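UBX domain-containing protein 7 (Homo sapiens, PDB 5X3P) is an adapter that binds ubiquitinated proteins and neddylated cullins and links cullin-RING ligases to the p97 segregase, which its UBX domain, the part described here, contacts. Local coordinates at residues Leu9-Pro14 with Leu30-His35; Asn51-Lys56 with Pro73-Phe78; Pro24-Leu29 with Asp63-Glu68. The protein carries 1 engineered substitution. One frame throughout, in Å; residues are numbered along the deposited sequence.

Contact 1: residues Leu9-Pro14 with Leu30-His35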
loop_
_atom_site.group_PDB
_atom_site.type_symbol
_atom_site.label_atom_id
_atom_site.label_comp_id
_atom_site.label_asym_id
_atom_site.label_seq_id
_atom_site.Cartn_x
_atom_site.Cartn_y
_atom_site.Cartn_z
ATOM N N LEU A 9 0.394 2.413 8.120
ATOM C CA LEU A 9 -0.579 1.845 7.208
ATOM C C LEU A 9 -1.508 0.878 7.914
ATOM O O LEU A 9 -1.049 0.039 8.689
ATOM C CB LEU A 9 0.149 1.111 6.071
ATOM C CG LEU A 9 1.125 1.936 5.222
ATOM C CD1 LEU A 9 1.743 1.089 4.120
ATOM C CD2 LEU A 9 0.396 3.109 4.606
HETATM N N MSE A 10 -2.809 1.011 7.645
HETATM C CA MSE A 10 -3.775 -0.050 7.894
HETATM C C MSE A 10 -4.014 -0.799 6.575
HETATM O O MSE A 10 -4.432 -0.196 5.582
HETATM C CB MSE A 10 -5.103 0.519 8.403
HETATM C CG MSE A 10 -6.277 -0.493 8.303
HETATM SE SE MSE A 10 -6.060 -1.981 9.567
HETATM C CE MSE A 10 -6.565 -0.963 11.122
ATOM N N LEU A 11 -3.741 -2.105 6.563
ATOM C CA LEU A 11 -3.982 -2.923 5.378
ATOM C C LEU A 11 -5.277 -3.715 5.558
ATOM O O LEU A 11 -5.484 -4.381 6.575
ATOM C CB LEU A 11 -2.813 -3.871 5.125
ATOM C CG LEU A 11 -1.435 -3.224 5.128
ATOM C CD1 LEU A 11 -0.378 -4.299 4.897
ATOM C CD2 LEU A 11 -1.348 -2.138 4.055
ATOM N N ARG A 12 -6.171 -3.610 4.581
ATOM C CA ARG A 12 -7.472 -4.263 4.667
ATOM C C ARG A 12 -7.539 -5.308 3.556
ATOM O O ARG A 12 -7.684 -4.956 2.384
ATOM C CB ARG A 12 -8.582 -3.231 4.499
ATOM C CG ARG A 12 -8.579 -2.115 5.539
ATOM C CD ARG A 12 -9.268 -2.554 6.824
ATOM N NE ARG A 12 -10.635 -2.989 6.554
ATOM C CZ ARG A 12 -11.669 -2.163 6.425
ATOM N NH1 ARG A 12 -11.494 -0.851 6.543
ATOM N NH2 ARG A 12 -12.881 -2.647 6.173
ATOM N N TYR A 13 -7.383 -6.580 3.922
ATOM C CA TYR A 13 -7.366 -7.672 2.939
ATOM C C TYR A 13 -8.786 -8.101 2.609
ATOM O O TYR A 13 -9.687 -7.945 3.440
ATOM C CB TYR A 13 -6.523 -8.840 3.462
ATOM C CG TYR A 13 -5.052 -8.503 3.676
ATOM C CD1 TYR A 13 -4.151 -8.502 2.615
ATOM C CD2 TYR A 13 -4.561 -8.210 4.944
ATOM C CE1 TYR A 13 -2.794 -8.208 2.815
ATOM C CE2 TYR A 13 -3.217 -7.916 5.155
ATOM C CZ TYR A 13 -2.343 -7.915 4.090
ATOM O OH TYR A 13 -1.016 -7.616 4.313
ATOM N N PRO A 14 -9.021 -8.639 1.392
ATOM C CA PRO A 14 -10.435 -8.754 1.024
ATOM C C PRO A 14 -11.163 -9.903 1.736
ATOM O O PRO A 14 -12.385 -9.986 1.616
ATOM C CB PRO A 14 -10.382 -9.002 -0.486
ATOM C CG PRO A 14 -9.121 -9.783 -0.674
ATOM C CD PRO A 14 -8.136 -9.236 0.371
ATOM N N LEU A 30 7.314 -0.115 -3.675
ATOM C CA LEU A 30 7.602 -1.539 -3.894
ATOM C C LEU A 30 7.638 -2.341 -2.593
ATOM O O LEU A 30 7.200 -3.488 -2.547
ATOM C CB LEU A 30 8.920 -1.712 -4.665
ATOM C CG LEU A 30 9.297 -3.127 -5.128
ATOM C CD1 LEU A 30 8.129 -3.764 -5.846
ATOM C CD2 LEU A 30 10.519 -3.079 -6.059
ATOM N N ALA A 31 8.133 -1.719 -1.526
ATOM C CA ALA A 31 8.193 -2.375 -0.224
ATOM C C ALA A 31 6.802 -2.806 0.244
ATOM O O ALA A 31 6.614 -3.914 0.774
ATOM C CB ALA A 31 8.851 -1.455 0.800
ATOM N N LEU A 32 5.831 -1.918 0.051
ATOM C CA LEU A 32 4.443 -2.211 0.406
ATOM C C LEU A 32 3.857 -3.288 -0.510
ATOM O O LEU A 32 3.166 -4.204 -0.033
ATOM C CB LEU A 32 3.600 -0.937 0.301
ATOM C CG LEU A 32 2.102 -1.101 0.524
ATOM C CD1 LEU A 32 1.869 -1.776 1.887
ATOM C CD2 LEU A 32 1.429 0.297 0.431
ATOM N N VAL A 33 4.120 -3.169 -1.817
ATOM C CA VAL A 33 3.665 -4.164 -2.792
ATOM C C VAL A 33 4.215 -5.539 -2.449
ATOM O O VAL A 33 3.480 -6.525 -2.474
ATOM C CB VAL A 33 4.073 -3.780 -4.235
ATOM C CG1 VAL A 33 3.771 -4.916 -5.225
ATOM C CG2 VAL A 33 3.330 -2.512 -4.665
ATOM N N LYS A 34 5.507 -5.597 -2.124
ATOM C CA LYS A 34 6.149 -6.864 -1.778
ATOM C C LYS A 34 5.643 -7.415 -0.449
ATOM O O LYS A 34 5.499 -8.621 -0.286
ATOM C CB LYS A 34 7.682 -6.724 -1.750
ATOM C CG LYS A 34 8.363 -6.766 -3.135
ATOM C CD LYS A 34 9.900 -6.535 -3.052
ATOM C CE LYS A 34 10.627 -7.568 -2.167
ATOM N NZ LYS A 34 10.774 -7.149 -0.732
ATOM N N HIS A 35 5.365 -6.535 0.509
ATOM C CA HIS A 35 4.803 -7.001 1.769
ATOM C C HIS A 35 3.457 -7.677 1.561
ATOM O O HIS A 35 3.184 -8.736 2.133
ATOM C CB HIS A 35 4.642 -5.876 2.782
ATOM C CG HIS A 35 4.008 -6.331 4.056
ATOM N ND1 HIS A 35 4.695 -7.053 5.006
ATOM C CD2 HIS A 35 2.735 -6.223 4.509
ATOM C CE1 HIS A 35 3.883 -7.342 6.008
ATOM N NE2 HIS A 35 2.687 -6.846 5.734
#
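The imidazole of His35 meets the side chains of Leu11 and Tyr13 by its CD2 and NE2 atoms. Leu11 CD1 lies at the ring edge, close to the ring plane and 3.7 Å from His35 CD2, whereas Tyr13 presents its hydroxyl obliquely, with OH 4.0 Å from His35 CD2. The two aromatic side chains run across each other at about a right angle, and the phenol ring of Tyr13 also packs against that of Tyr41, their planes only some 25° apart. Both polar ends are held by Glu19, which pairs one carboxylate oxygen with Tyr13 OH and the other with His35 NE2. This shared carboxylate helps hold the imidazole in its rotation and would probably favour its protonated form. An alanine in place of His35 would remove that ring, and is likely to leave Leu11 CD1 without its neighbour and Glu19 with one hydrogen bond fewer.

One helical turn earlier, Leu32 extends its side chain into the core with CG anti to the backbone N (chi1 175°). Its CD1 comes end-on to Leu9 CD1 at 3.6 Å, the two leucines approaching tip to tip. Leu11 instead slides past Leu32 in the opposite direction, bringing its CD2 to 3.9 Å from Leu32 CD1. The two branches of Leu11 thus serve different helix residues: CD2 faces Leu32 and CD1 reaches His35.

Strand 9-12 and helix 30-35 run 36° from parallel, with axes 12.0 Å apart at closest approach, so the space between them is bridged by side chains alone. The helix lies across the sheet of the ubiquitin-like fold: Leu32 also touches Leu48 of strand 46-50, His35 rests on Ile21 of strand 18-24, and Leu11 packs on Val77 of strand 74-81.

Contact 2: residues Asn51-Lys56 with Pro73-Phe78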
loop_
_atom_site.group_PDB
_atom_site.type_symbol
_atom_site.label_atom_id
_atom_site.label_comp_id
_atom_site.label_asym_id
_atom_site.label_seq_id
_atom_site.Cartn_x
_atom_site.Cartn_y
_atom_site.Cartn_z
ATOM N N ASN A 51 -7.777 4.601 0.913
ATOM C CA ASN A 51 -9.155 5.054 1.135
ATOM C C ASN A 51 -9.367 6.563 0.943
ATOM O O ASN A 51 -10.149 6.992 0.093
ATOM C CB ASN A 51 -9.663 4.646 2.520
ATOM C CG ASN A 51 -11.171 4.842 2.660
ATOM O OD1 ASN A 51 -11.920 4.654 1.701
ATOM N ND2 ASN A 51 -11.611 5.250 3.843
ATOM N N PHE A 52 -8.686 7.354 1.765
ATOM C CA PHE A 52 -8.748 8.806 1.671
ATOM C C PHE A 52 -7.388 9.398 2.014
ATOM O O PHE A 52 -6.880 9.160 3.104
ATOM C CB PHE A 52 -9.831 9.402 2.589
ATOM C CG PHE A 52 -10.031 10.894 2.388
ATOM C CD1 PHE A 52 -9.203 11.817 3.027
ATOM C CD2 PHE A 52 -11.013 11.368 1.529
ATOM C CE1 PHE A 52 -9.360 13.180 2.827
ATOM C CE2 PHE A 52 -11.190 12.730 1.335
ATOM C CZ PHE A 52 -10.350 13.638 1.978
ATOM N N PRO A 53 -6.783 10.160 1.083
ATOM C CA PRO A 53 -7.230 10.375 -0.306
ATOM C C PRO A 53 -7.304 9.071 -1.106
ATOM O O PRO A 53 -6.640 8.076 -0.762
ATOM C CB PRO A 53 -6.159 11.308 -0.898
ATOM C CG PRO A 53 -5.043 11.377 0.138
ATOM C CD PRO A 53 -5.626 10.998 1.446
ATOM N N ARG A 54 -8.156 9.058 -2.125
ATOM C CA ARG A 54 -8.337 7.866 -2.935
ATOM C C ARG A 54 -7.266 7.829 -4.020
ATOM O O ARG A 54 -7.121 8.766 -4.801
ATOM C CB ARG A 54 -9.727 7.840 -3.566
ATOM C CG ARG A 54 -9.966 6.625 -4.452
ATOM C CD ARG A 54 -11.387 6.604 -4.991
ATOM N NE ARG A 54 -11.572 5.605 -6.050
ATOM C CZ ARG A 54 -11.921 4.337 -5.837
ATOM N NH1 ARG A 54 -12.113 3.898 -4.598
ATOM N NH2 ARG A 54 -12.071 3.505 -6.864
ATOM N N ARG A 55 -6.518 6.738 -4.066
ATOM C CA ARG A 55 -5.421 6.615 -5.007
ATOM C C ARG A 55 -5.368 5.173 -5.467
ATOM O O ARG A 55 -5.526 4.262 -4.661
ATOM C CB ARG A 55 -4.101 6.983 -4.316
ATOM C CG ARG A 55 -3.863 8.486 -4.109
ATOM C CD ARG A 55 -2.674 8.706 -3.188
ATOM N NE ARG A 55 -3.061 8.157 -1.915
ATOM C CZ ARG A 55 -2.952 8.748 -0.742
ATOM N NH1 ARG A 55 -2.380 9.937 -0.595
ATOM N NH2 ARG A 55 -3.415 8.098 0.294
ATOM N N LYS A 56 -5.162 4.963 -6.760
ATOM C CA LYS A 56 -4.855 3.629 -7.247
ATOM C C LYS A 56 -3.338 3.552 -7.275
ATOM O O LYS A 56 -2.701 4.145 -8.158
ATOM C CB LYS A 56 -5.430 3.422 -8.647
ATOM C CG LYS A 56 -6.928 3.696 -8.768
ATOM C CD LYS A 56 -7.733 2.403 -8.892
ATOM C CE LYS A 56 -9.179 2.672 -9.343
ATOM N NZ LYS A 56 -9.284 3.165 -10.754
ATOM N N PRO A 73 0.436 10.837 6.515
ATOM C CA PRO A 73 1.115 10.156 7.630
ATOM C C PRO A 73 0.429 8.854 8.026
ATOM O O PRO A 73 1.079 7.926 8.507
ATOM C CB PRO A 73 0.987 11.162 8.773
ATOM C CG PRO A 73 1.052 12.497 8.067
ATOM C CD PRO A 73 0.196 12.268 6.822
ATOM N N GLN A 74 -0.881 8.782 7.821
ATOM C CA GLN A 74 -1.616 7.561 8.095
ATOM C C GLN A 74 -2.502 7.255 6.902
ATOM O O GLN A 74 -3.138 8.167 6.360
ATOM C CB GLN A 74 -2.461 7.763 9.352
ATOM C CG GLN A 74 -1.631 8.195 10.572
ATOM C CD GLN A 74 -2.473 8.266 11.820
ATOM O OE1 GLN A 74 -3.667 8.603 11.761
ATOM N NE2 GLN A 74 -1.880 7.906 12.955
ATOM N N GLU A 75 -2.536 5.983 6.496
ATOM C CA GLU A 75 -3.328 5.561 5.343
ATOM C C GLU A 75 -4.006 4.250 5.608
ATOM O O GLU A 75 -3.470 3.395 6.323
ATOM C CB GLU A 75 -2.429 5.380 4.116
ATOM C CG GLU A 75 -1.754 6.641 3.652
ATOM C CD GLU A 75 -2.687 7.499 2.811
ATOM O OE1 GLU A 75 -3.809 7.040 2.501
ATOM O OE2 GLU A 75 -2.304 8.629 2.415
ATOM N N THR A 76 -5.179 4.079 5.006
ATOM C CA THR A 76 -5.838 2.787 4.980
ATOM C C THR A 76 -5.730 2.260 3.545
ATOM O O THR A 76 -6.140 2.942 2.590
ATOM C CB THR A 76 -7.313 2.912 5.380
ATOM O OG1 THR A 76 -7.410 3.301 6.756
ATOM C CG2 THR A 76 -8.031 1.583 5.188
ATOM N N VAL A 77 -5.152 1.068 3.385
ATOM C CA VAL A 77 -4.898 0.527 2.056
ATOM C C VAL A 77 -5.752 -0.721 1.861
ATOM O O VAL A 77 -5.606 -1.701 2.606
ATOM C CB VAL A 77 -3.416 0.149 1.859
ATOM C CG1 VAL A 77 -3.185 -0.361 0.428
ATOM C CG2 VAL A 77 -2.501 1.347 2.128
ATOM N N PHE A 78 -6.638 -0.681 0.866
ATOM C CA PHE A 78 -7.425 -1.855 0.501
ATOM C C PHE A 78 -6.691 -2.702 -0.523
ATOM O O PHE A 78 -6.228 -2.196 -1.541
ATOM C CB PHE A 78 -8.772 -1.423 -0.057
ATOM C CG PHE A 78 -9.619 -0.718 0.944
ATOM C CD1 PHE A 78 -10.379 -1.446 1.850
ATOM C CD2 PHE A 78 -9.636 0.672 1.015
ATOM C CE1 PHE A 78 -11.158 -0.800 2.805
ATOM C CE2 PHE A 78 -10.414 1.326 1.974
ATOM C CZ PHE A 78 -11.172 0.592 2.865
HETATM O O HOH W 1 -6.173 6.112 3.432
#
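Asn51 turns its side chain towards Phe78 by placing CG anti to the backbone N (chi1 -168°), and Glu75 folds back at chi2 (-81°), which brings its carboxylate round to the guanidinium of Arg55. Asn51 CB then meets the edge of the Phe78 ring, near its plane, 3.4 Å from CE2. Asn51 CG approaches the same edge in the ring plane, and the amide it carries is turned 83° from the ring.

The backbones are tied directly by one hydrogen bond, Asn51 N to Thr76 O at 2.9 Å. Next to it a water takes over where the chains part: it accepts from Thr76 N at 2.8 Å and, at a longer 3.3 Å, from Phe52 N, and it donates to Glu75 OE1. One water thereby serves two backbone amides and a carboxylate at the point where residues 51-53 leave the sheet.

Glu75 and Arg55 are modelled as a salt bridge at the edge of the guanidinium, but Arg55 NH2 sits too close to the carboxylate for the detail to be relied on. Pro53 CB sits 4.0 Å above the plane of the guanidinium on one face, displaced toward its rim. Outside the two segments, Thr50 OG1 is hydrogen-bonded to Arg55 NE and to Pro53 O, while Cys72 N holds Glu75 OE2.

The loop carries a cis peptide between Phe52 and Pro53. Phe52-Pro53-Arg54 is the FPR signature of the loop joining the third and fourth strands of UBX domains, the element that in related complexes inserts into the p97 N domain, and it probably does the same here.

Contact 3: residues Pro24-Leu29 with Asp63-Glu68. Engineered in segment 63-68: Met66 (natural residue Leu).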
loop_
_atom_site.group_PDB
_atom_site.type_symbol
_atom_site.label_atom_id
_atom_site.label_comp_id
_atom_site.label_asym_id
_atom_site.label_seq_id
_atom_site.Cartn_x
_atom_site.Cartn_y
_atom_site.Cartn_z
ATOM N N PRO A 24 9.049 3.714 6.702
ATOM C CA PRO A 24 9.635 5.063 6.666
ATOM C C PRO A 24 9.118 5.796 5.427
ATOM O O PRO A 24 8.825 5.134 4.416
ATOM C CB PRO A 24 11.145 4.794 6.525
ATOM C CG PRO A 24 11.338 3.379 7.037
ATOM C CD PRO A 24 10.070 2.648 6.672
ATOM N N GLU A 25 8.995 7.118 5.495
ATOM C CA GLU A 25 8.423 7.890 4.392
ATOM C C GLU A 25 9.258 7.736 3.131
ATOM O O GLU A 25 8.734 7.870 2.015
ATOM C CB GLU A 25 8.351 9.372 4.765
ATOM C CG GLU A 25 7.088 10.053 4.310
ATOM C CD GLU A 25 7.073 11.541 4.630
ATOM O OE1 GLU A 25 8.159 12.172 4.659
ATOM O OE2 GLU A 25 5.964 12.073 4.853
ATOM N N GLN A 26 10.554 7.460 3.308
ATOM C CA GLN A 26 11.474 7.297 2.176
ATOM C C GLN A 26 11.468 5.871 1.614
ATOM O O GLN A 26 12.149 5.582 0.633
ATOM C CB GLN A 26 12.898 7.710 2.563
ATOM C CG GLN A 26 13.034 9.201 2.906
ATOM C CD GLN A 26 12.492 10.106 1.814
ATOM O OE1 GLN A 26 11.675 10.993 2.068
ATOM N NE2 GLN A 26 12.952 9.892 0.591
ATOM N N ALA A 27 10.702 4.977 2.235
ATOM C CA ALA A 27 10.551 3.644 1.681
ATOM C C ALA A 27 9.850 3.758 0.331
ATOM O O ALA A 27 9.013 4.657 0.120
ATOM C CB ALA A 27 9.763 2.745 2.629
ATOM N N LYS A 28 10.197 2.866 -0.591
ATOM C CA LYS A 28 9.587 2.870 -1.917
ATOM C C LYS A 28 8.262 2.131 -1.867
ATOM O O LYS A 28 8.124 1.183 -1.090
ATOM C CB LYS A 28 10.500 2.157 -2.908
ATOM C CG LYS A 28 11.864 2.803 -3.081
ATOM C CD LYS A 28 12.788 1.880 -3.859
ATOM C CE LYS A 28 14.076 2.597 -4.228
ATOM N NZ LYS A 28 15.091 1.647 -4.764
ATOM N N LEU A 29 7.310 2.530 -2.718
ATOM C CA LEU A 29 6.037 1.796 -2.829
ATOM C C LEU A 29 6.262 0.283 -2.960
ATOM O O LEU A 29 5.502 -0.509 -2.416
ATOM C CB LEU A 29 5.231 2.288 -4.031
ATOM C CG LEU A 29 4.437 3.582 -3.893
ATOM C CD1 LEU A 29 3.581 3.792 -5.149
ATOM C CD2 LEU A 29 3.556 3.566 -2.626
ATOM N N ASP A 63 8.767 2.245 -7.989
ATOM C CA ASP A 63 10.105 2.680 -7.592
ATOM C C ASP A 63 10.124 4.037 -6.857
ATOM O O ASP A 63 11.166 4.451 -6.324
ATOM C CB ASP A 63 11.032 2.722 -8.815
ATOM C CG ASP A 63 12.476 2.502 -8.452
ATOM O OD1 ASP A 63 12.737 1.610 -7.622
ATOM O OD2 ASP A 63 13.350 3.229 -8.986
ATOM N N ILE A 64 8.986 4.733 -6.817
ATOM C CA ILE A 64 8.934 6.010 -6.094
ATOM C C ILE A 64 8.667 5.773 -4.605
ATOM O O ILE A 64 8.175 4.720 -4.215
ATOM C CB ILE A 64 7.894 6.995 -6.671
ATOM C CG1 ILE A 64 6.461 6.574 -6.316
ATOM C CG2 ILE A 64 8.080 7.130 -8.184
ATOM C CD1 ILE A 64 5.406 7.525 -6.856
ATOM N N THR A 65 8.983 6.765 -3.780
ATOM C CA THR A 65 8.865 6.616 -2.339
ATOM C C THR A 65 7.468 6.977 -1.908
ATOM O O THR A 65 6.729 7.590 -2.676
ATOM C CB THR A 65 9.822 7.559 -1.600
ATOM O OG1 THR A 65 9.436 8.906 -1.878
ATOM C CG2 THR A 65 11.273 7.328 -2.029
HETATM N N MSE A 66 7.126 6.625 -0.666
HETATM C CA MSE A 66 5.837 6.981 -0.079
HETATM C C MSE A 66 5.624 8.488 -0.145
HETATM O O MSE A 66 4.514 8.967 -0.428
HETATM C CB MSE A 66 5.791 6.555 1.394
HETATM C CG MSE A 66 6.376 5.199 1.665
HETATM SE SE MSE A 66 5.138 3.780 1.143
HETATM C CE MSE A 66 6.442 2.348 1.158
ATOM N N GLN A 67 6.686 9.239 0.147
ATOM C CA GLN A 67 6.623 10.700 0.099
ATOM C C GLN A 67 6.409 11.184 -1.331
ATOM O O GLN A 67 5.590 12.080 -1.571
ATOM C CB GLN A 67 7.893 11.339 0.695
ATOM C CG GLN A 67 7.917 12.868 0.629
ATOM C CD GLN A 67 9.209 13.487 1.188
ATOM O OE1 GLN A 67 9.853 12.924 2.069
ATOM N NE2 GLN A 67 9.584 14.649 0.669
ATOM N N GLU A 68 7.139 10.599 -2.286
ATOM C CA GLU A 68 6.948 10.968 -3.695
ATOM C C GLU A 68 5.540 10.593 -4.181
ATOM O O GLU A 68 4.950 11.285 -5.015
ATOM C CB GLU A 68 8.027 10.325 -4.577
ATOM C CG GLU A 68 9.372 11.065 -4.553
ATOM C CD GLU A 68 10.516 10.160 -4.937
ATOM O OE1 GLU A 68 10.280 8.937 -5.016
ATOM O OE2 GLU A 68 11.648 10.657 -5.152
#
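Leu29 and Ile64 run alongside one another, their CD1 and CG1 atoms 4.2 Å apart, where the loop before helix 29-38 meets the capped start of the short helix 66-69. Thr65 and Glu68 form the capping box of that helix, and residues 24-27 make a type I turn that fits against it. Met66, an engineered selenomethionine where the natural residue is leucine, crosses Leu29 obliquely, with SE 4.1 Å from Leu29 CD2. Its chain bends at chi2 (-77°), and the terminal CE reaches Ala27 CB at 3.7 Å. At the surface Lys28 follows Asp63 in the same direction, but Lys28 NZ and Asp63 OD1 stay 3.7 Å apart, a long salt bridge.

A single beta bridge, Lys28 with Thr65, keeps the backbones close. Leu29 N donates to Ile64 O on one flank, and Ala27 O receives Met66 N on the other; a further bond joins Gln67 N to Glu25 O. Within the box, Glu68 N donates to Thr65 OG1 at 2.9 Å, and Thr65 N returns the bond to Glu68 OE1 at 2.8 Å, meeting that oxygen on its anti side.

In the fold
From the N terminus, strand 6-12 opens contact 1, which closes at helix 29-38 after the hairpin partner 18-24 has been made. Before that closure, residues 24-29 have already opened contact 3, whose second half comes only at 63-68, so contacts 1 and 3 cross. Contact 2 opens at 51-56, within the span of contact 3, and closes beyond it at 73-78, crossing it in turn. Contacts 1 and 2 follow in series yet touch, because strands 6-12 and 74-81 are parallel neighbours, probably joined by backbone hydrogen bonds from Met10 and Arg12 to Val77. Together the three contacts join the helix, the sheet and the long connection between strands 55-56 and 74-81 of the beta-grasp fold.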